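Long-range contact in tryptase inhibitor (Rhipicephalus appendiculatus, PDB 2UUY), which probably inhibits serine endopeptidases such as tryptase through a small disulfide-rich, Kunitz-type domain, the part of the protein present here: residues C1-P10 against Y23-Y32. Numbering follows the deposited sequence.
Sequences CTVPIGWSEP and YCMGNCCKVY
Cys-1 and Cys-28 form a disulfide, SG to SG 2.1 Å with chi3 at 79°. It ties the chain start to the beta hairpin of strands 19-25 and 28-34, close to its type II' turn from Met-25 to Cys-28. Cys-28 SG sits between its own backbone N and carbonyl carbon (chi1 53°), which turns it to meet Cys-1.

At the other end, Pro-10 fits into the corner made by two tyrosine rings of the hairpin and makes a CH-pi contact with each. Its CG stands over the centre of one face of Tyr-23, 3.5 Å from the ring centroid. Its CD lies over a face of Tyr-32, nearer the rim, with Tyr-32 CZ at 3.5 Å.

Tyr-32 OH donates a hydrogen bond to Glu-9 OE2 at 2.6 Å. The carboxylate meets the ring at its edge, uses its anti lone pair, and is turned 65° from the ring plane.

Between these ends, Val-3 CG2 packs on Met-25 CB at 3.7 Å and tightly against Lys-30 CD.

Two waters complete the contact. One donates to both Thr-2 O and Met-25 O. The other accepts from Trp-7 NE1, at the indole edge, and from Gly-26 N, and donates to Cys-24 O.

The Cys-24 to Cys-50 and Cys-29 to Cys-46 disulfides tie the same hairpin to the C-terminal part, consistent with a Kunitz-type (TAP-like) domain. The chemistry implies an N-terminal loop held covalently at Cys-1 and by CH-pi contacts and one short, probably charge-assisted, bond at Pro-10 and Glu-9, with water joining the segments between.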
ATOM      1  N   CYS B   1      18.777  10.902  17.985  1.00 26.78           N
ATOM      2  CA  CYS B   1      17.882  10.614  19.147  1.00 26.29           C
ATOM      3  C   CYS B   1      17.924   9.127  19.496  1.00 26.73           C
ATOM      4  O   CYS B   1      17.466   8.299  18.706  1.00 28.20           O
ATOM      5  CB  CYS B   1      16.442  11.032  18.813  1.00 25.80           C
ATOM      6  SG  CYS B   1      15.251  10.814  20.152  1.00 25.04           S
ATOM      7  N   THR B   2      18.451   8.785  20.677  1.00 26.14           N
ATOM      8  CA  THR B   2      18.470   7.372  21.113  1.00 25.42           C
ATOM      9  C   THR B   2      17.343   7.104  22.130  1.00 22.87           C
ATOM     10  O   THR B   2      17.175   7.808  23.110  1.00 23.41           O
ATOM     11  CB  THR B   2      19.867   6.853  21.628  1.00 26.41           C
ATOM     12  OG1 THR B   2      19.794   6.410  22.996  1.00 29.23           O
ATOM     13  CG2 THR B   2      20.985   7.892  21.467  1.00 27.41           C
ATOM     14  N   VAL B   3      16.540   6.107  21.808  1.00 19.54           N
ATOM     15  CA  VAL B   3      15.452   5.675  22.664  1.00 16.96           C
ATOM     16  C   VAL B   3      15.943   4.486  23.511  1.00 15.54           C
ATOM     17  O   VAL B   3      16.419   3.498  22.952  1.00 15.05           O
ATOM     18  CB  VAL B   3      14.259   5.266  21.801  1.00 17.48           C
ATOM     19  CG1 VAL B   3      13.104   4.899  22.663  1.00 17.27           C
ATOM     20  CG2 VAL B   3      13.857   6.430  20.858  1.00 19.25           C
ATOM     21  N   PRO B   4      15.822   4.554  24.852  1.00 13.77           N
ATOM     22  CA  PRO B   4      16.375   3.410  25.622  1.00 14.13           C
ATOM     23  C   PRO B   4      15.535   2.147  25.464  1.00 12.06           C
ATOM     24  O   PRO B   4      14.350   2.197  25.198  1.00 11.00           O
ATOM     25  CB  PRO B   4      16.381   3.895  27.066  1.00 15.02           C
ATOM     26  CG  PRO B   4      15.342   4.877  27.090  1.00 15.70           C
ATOM     27  CD  PRO B   4      15.288   5.579  25.750  1.00 15.01           C
ATOM     28  N   ILE B   5      16.177   1.006  25.631  1.00 11.03           N
ATOM     29  CA  ILE B   5      15.503  -0.253  25.631  1.00 10.96           C
ATOM     30  C   ILE B   5      14.430  -0.178  26.721  1.00  9.55           C
ATOM     31  O   ILE B   5      14.683   0.269  27.843  1.00 10.07           O
ATOM     32  CB  ILE B   5      16.508  -1.406  25.887  1.00 10.88           C
ATOM     33  CG1 ILE B   5      17.458  -1.521  24.706  1.00 12.11           C
ATOM     34  CG2 ILE B   5      15.785  -2.701  26.106  1.00 13.22           C
ATOM     35  CD1 ILE B   5      18.632  -2.440  24.991  1.00 15.00           C
ATOM     36  N   GLY B   6      13.248  -0.661  26.380  1.00  9.76           N
ATOM     37  CA  GLY B   6      12.133  -0.690  27.297  1.00  9.05           C
ATOM     38  C   GLY B   6      11.191   0.476  27.178  1.00  8.85           C
ATOM     39  O   GLY B   6      10.097   0.387  27.710  1.00  8.56           O
ATOM     40  N   TRP B   7      11.598   1.543  26.510  1.00  9.05           N
ATOM     41  CA  TRP B   7      10.740   2.716  26.341  1.00  9.69           C
ATOM     42  C   TRP B   7       9.527   2.382  25.517  1.00  9.54           C
ATOM     43  O   TRP B   7       9.633   1.576  24.579  1.00 11.90           O
ATOM     44  CB  TRP B   7      11.533   3.822  25.655  1.00  9.95           C
ATOM     45  CG  TRP B   7      10.944   5.202  25.790  1.00  9.26           C
ATOM     46  CD1 TRP B   7      10.139   5.871  24.899  1.00  9.74           C
ATOM     47  CD2 TRP B   7      11.168   6.107  26.879  1.00  8.58           C
ATOM     48  NE1 TRP B   7       9.861   7.117  25.387  1.00  9.48           N
ATOM     49  CE2 TRP B   7      10.486   7.281  26.593  1.00  7.57           C
ATOM     50  CE3 TRP B   7      11.876   6.011  28.089  1.00  8.89           C
ATOM     51  CZ2 TRP B   7      10.465   8.355  27.466  1.00  8.95           C
ATOM     52  CZ3 TRP B   7      11.880   7.094  28.935  1.00  9.98           C
ATOM     53  CH2 TRP B   7      11.168   8.246  28.629  1.00  9.20           C
ATOM     54  N   SER B   8       8.398   2.993  25.812  1.00  8.89           N
ATOM     55  CA  SER B   8       7.162   2.815  25.069  0.50 10.13           C
ATOM     56  C   SER B   8       7.222   3.654  23.811  1.00 11.70           C
ATOM     57  O   SER B   8       7.216   4.870  23.894  1.00 14.24           O
ATOM     58  CB  SER B   8       5.971   3.293  25.896  0.50 10.36           C
ATOM     59  OG  SER B   8       4.762   3.066  25.196  0.50 10.92           O
ATOM     60  N   GLU B   9       7.294   3.007  22.679  1.00 12.18           N
ATOM     61  CA  GLU B   9       7.333   3.685  21.386  1.00 12.24           C
ATOM     62  C   GLU B   9       5.933   3.714  20.794  1.00 11.96           C
ATOM     63  O   GLU B   9       5.003   3.099  21.304  1.00 11.05           O
ATOM     64  CB  GLU B   9       8.333   2.984  20.483  1.00 13.09           C
ATOM     65  CG  GLU B   9       9.721   3.133  21.041  1.00 14.92           C
ATOM     66  CD  GLU B   9      10.760   2.496  20.155  1.00 18.12           C
ATOM     67  OE1 GLU B   9      11.228   1.390  20.492  1.00 22.61           O
ATOM     68  OE2 GLU B   9      11.106   3.071  19.118  1.00 20.41           O
ATOM     69  N   PRO B  10       5.755   4.446  19.698  1.00 11.47           N
ATOM     70  CA  PRO B  10       4.451   4.531  19.167  1.00 13.29           C
ATOM     71  C   PRO B  10       3.864   3.183  18.742  1.00 11.14           C
ATOM     72  O   PRO B  10       4.591   2.304  18.291  1.00 10.53           O
ATOM     73  CB  PRO B  10       4.629   5.387  17.872  1.00 14.90           C
ATOM     74  CG  PRO B  10       5.815   6.190  18.195  1.00 13.41           C
ATOM     75  CD  PRO B  10       6.692   5.270  18.921  1.00 12.26           C
ATOM     76  N   TYR B  23       8.153  11.651  16.347  1.00  8.43           N
ATOM     77  CA  TYR B  23       7.542  11.534  17.665  1.00  8.41           C
ATOM     78  C   TYR B  23       8.560  11.888  18.733  1.00  9.40           C
ATOM     79  O   TYR B  23       9.728  11.514  18.667  1.00  9.01           O
ATOM     80  CB  TYR B  23       7.091  10.096  17.916  1.00  9.10           C
ATOM     81  CG  TYR B  23       5.843   9.618  17.240  1.00  8.67           C
ATOM     82  CD1 TYR B  23       4.678   9.503  17.952  1.00  9.86           C
ATOM     83  CD2 TYR B  23       5.859   9.167  15.925  1.00  9.02           C
ATOM     84  CE1 TYR B  23       3.544   8.981  17.393  1.00 10.97           C
ATOM     85  CE2 TYR B  23       4.722   8.626  15.353  1.00  8.97           C
ATOM     86  CZ  TYR B  23       3.579   8.546  16.076  1.00  9.40           C
ATOM     87  OH  TYR B  23       2.469   7.970  15.491  1.00 10.96           O
ATOM     88  N   CYS B  24       8.083  12.576  19.745  1.00  9.16           N
ATOM     89  CA  CYS B  24       8.899  12.875  20.900  1.00  9.27           C
ATOM     90  C   CYS B  24       9.049  11.664  21.793  1.00  9.54           C
ATOM     91  O   CYS B  24       8.039  11.153  22.329  1.00 11.28           O
ATOM     92  CB  CYS B  24       8.221  13.992  21.687  1.00  9.46           C
ATOM     93  SG  CYS B  24       9.129  14.458  23.175  1.00 10.73           S
ATOM     94  N   MET B  25      10.284  11.193  21.922  1.00 10.28           N
ATOM     95  CA  MET B  25      10.615  10.031  22.738  0.50 11.56           C
ATOM     96  C   MET B  25      11.501  10.510  23.877  1.00 11.80           C
ATOM     97  O   MET B  25      12.712  10.544  23.760  1.00 14.10           O
ATOM     98  CB  MET B  25      11.349   8.971  21.904  0.50 12.56           C
ATOM     99  CG  MET B  25      10.656   8.537  20.616  0.50 15.06           C
ATOM    100  SD  MET B  25       8.928   8.031  20.762  0.50 20.56           S
ATOM    101  CE  MET B  25       8.851   7.149  22.298  0.50 19.94           C
ATOM    102  N   GLY B  26      10.892  10.923  24.972  1.00 11.79           N
ATOM    103  CA  GLY B  26      11.639  11.435  26.119  1.00 11.92           C
ATOM    104  C   GLY B  26      12.154  12.836  25.835  1.00 11.76           C
ATOM    105  O   GLY B  26      11.374  13.783  25.772  1.00 13.26           O
ATOM    106  N   ASN B  27      13.444  12.954  25.600  1.00 11.99           N
ATOM    107  CA  ASN B  27      14.094  14.247  25.426  1.00 11.95           C
ATOM    108  C   ASN B  27      14.121  14.739  24.010  1.00 13.04           C
ATOM    109  O   ASN B  27      14.375  15.919  23.789  1.00 15.39           O
ATOM    110  CB  ASN B  27      15.542  14.157  25.865  1.00 12.14           C
ATOM    111  CG  ASN B  27      15.711  14.033  27.338  1.00 11.91           C
ATOM    112  OD1 ASN B  27      14.789  14.211  28.113  1.00 13.10           O
ATOM    113  ND2 ASN B  27      16.938  13.753  27.737  1.00 16.06           N
ATOM    114  N   CYS B  28      13.924  13.848  23.042  1.00 13.22           N
ATOM    115  CA  CYS B  28      14.182  14.146  21.644  1.00 14.50           C
ATOM    116  C   CYS B  28      13.210  13.468  20.710  1.00 11.93           C
ATOM    117  O   CYS B  28      12.576  12.476  21.081  1.00 11.79           O
ATOM    118  CB  CYS B  28      15.609  13.705  21.277  1.00 17.25           C
ATOM    119  SG  CYS B  28      16.046  11.932  21.677  1.00 22.99           S
ATOM    120  N   CYS B  29      13.067  14.043  19.518  1.00 11.30           N
ATOM    121  CA  CYS B  29      12.211  13.510  18.494  1.00 10.35           C
ATOM    122  C   CYS B  29      12.964  12.531  17.624  1.00 11.77           C
ATOM    123  O   CYS B  29      14.118  12.737  17.267  1.00 13.13           O
ATOM    124  CB  CYS B  29      11.629  14.644  17.650  1.00 11.54           C
ATOM    125  SG  CYS B  29      10.427  15.627  18.583  1.00 11.71           S
ATOM    126  N   LYS B  30      12.277  11.430  17.337  1.00 10.65           N
ATOM    127  CA  LYS B  30      12.803  10.361  16.520  1.00 12.32           C
ATOM    128  C   LYS B  30      11.849  10.111  15.359  1.00 10.51           C
ATOM    129  O   LYS B  30      10.648  10.234  15.492  1.00 10.22           O
ATOM    130  CB  LYS B  30      12.946   9.078  17.342  1.00 13.09           C
ATOM    131  CG  LYS B  30      13.508   7.886  16.569  1.00 18.22           C
ATOM    132  CD  LYS B  30      14.050   6.801  17.446  1.00 19.68           C
ATOM    133  CE  LYS B  30      14.673   5.710  16.616  1.00 23.23           C
ATOM    134  NZ  LYS B  30      15.974   6.100  15.987  1.00 27.80           N
ATOM    135  N   VAL B  31      12.426   9.725  14.230  1.00 10.53           N
ATOM    136  CA  VAL B  31      11.648   9.415  13.063  0.50 10.85           C
ATOM    137  C   VAL B  31      11.095   7.987  13.144  1.00 11.09           C
ATOM    138  O   VAL B  31      11.781   7.043  13.572  1.00 12.54           O
ATOM    139  CB  VAL B  31      12.476   9.674  11.787  0.50 10.75           C
ATOM    140  CG1 VAL B  31      13.486   8.563  11.548  0.50 12.17           C
ATOM    141  CG2 VAL B  31      11.541   9.838  10.604  0.50 10.70           C
ATOM    142  N   TYR B  32       9.844   7.860  12.734  1.00  9.73           N
ATOM    143  CA  TYR B  32       9.155   6.575  12.633  1.00 10.22           C
ATOM    144  C   TYR B  32       8.607   6.467  11.218  1.00 10.21           C
ATOM    145  O   TYR B  32       8.064   7.420  10.677  1.00 11.83           O
ATOM    146  CB  TYR B  32       8.043   6.476  13.687  1.00 10.53           C
ATOM    147  CG  TYR B  32       8.639   6.213  15.040  1.00 10.41           C
ATOM    148  CD1 TYR B  32       8.873   4.918  15.469  1.00 12.09           C
ATOM    149  CD2 TYR B  32       9.067   7.256  15.855  1.00 11.27           C
ATOM    150  CE1 TYR B  32       9.495   4.669  16.674  1.00 12.84           C
ATOM    151  CE2 TYR B  32       9.683   7.024  17.050  1.00 11.92           C
ATOM    152  CZ  TYR B  32       9.863   5.737  17.465  1.00 13.40           C
ATOM    153  OH  TYR B  32      10.496   5.514  18.669  1.00 16.00           O
TER
HETATM  154  O   HOH W   1      14.653   8.758  24.101  1.00 24.22           O
HETATM  155  O   HOH W   2       8.117   9.444  25.112  1.00 18.88           O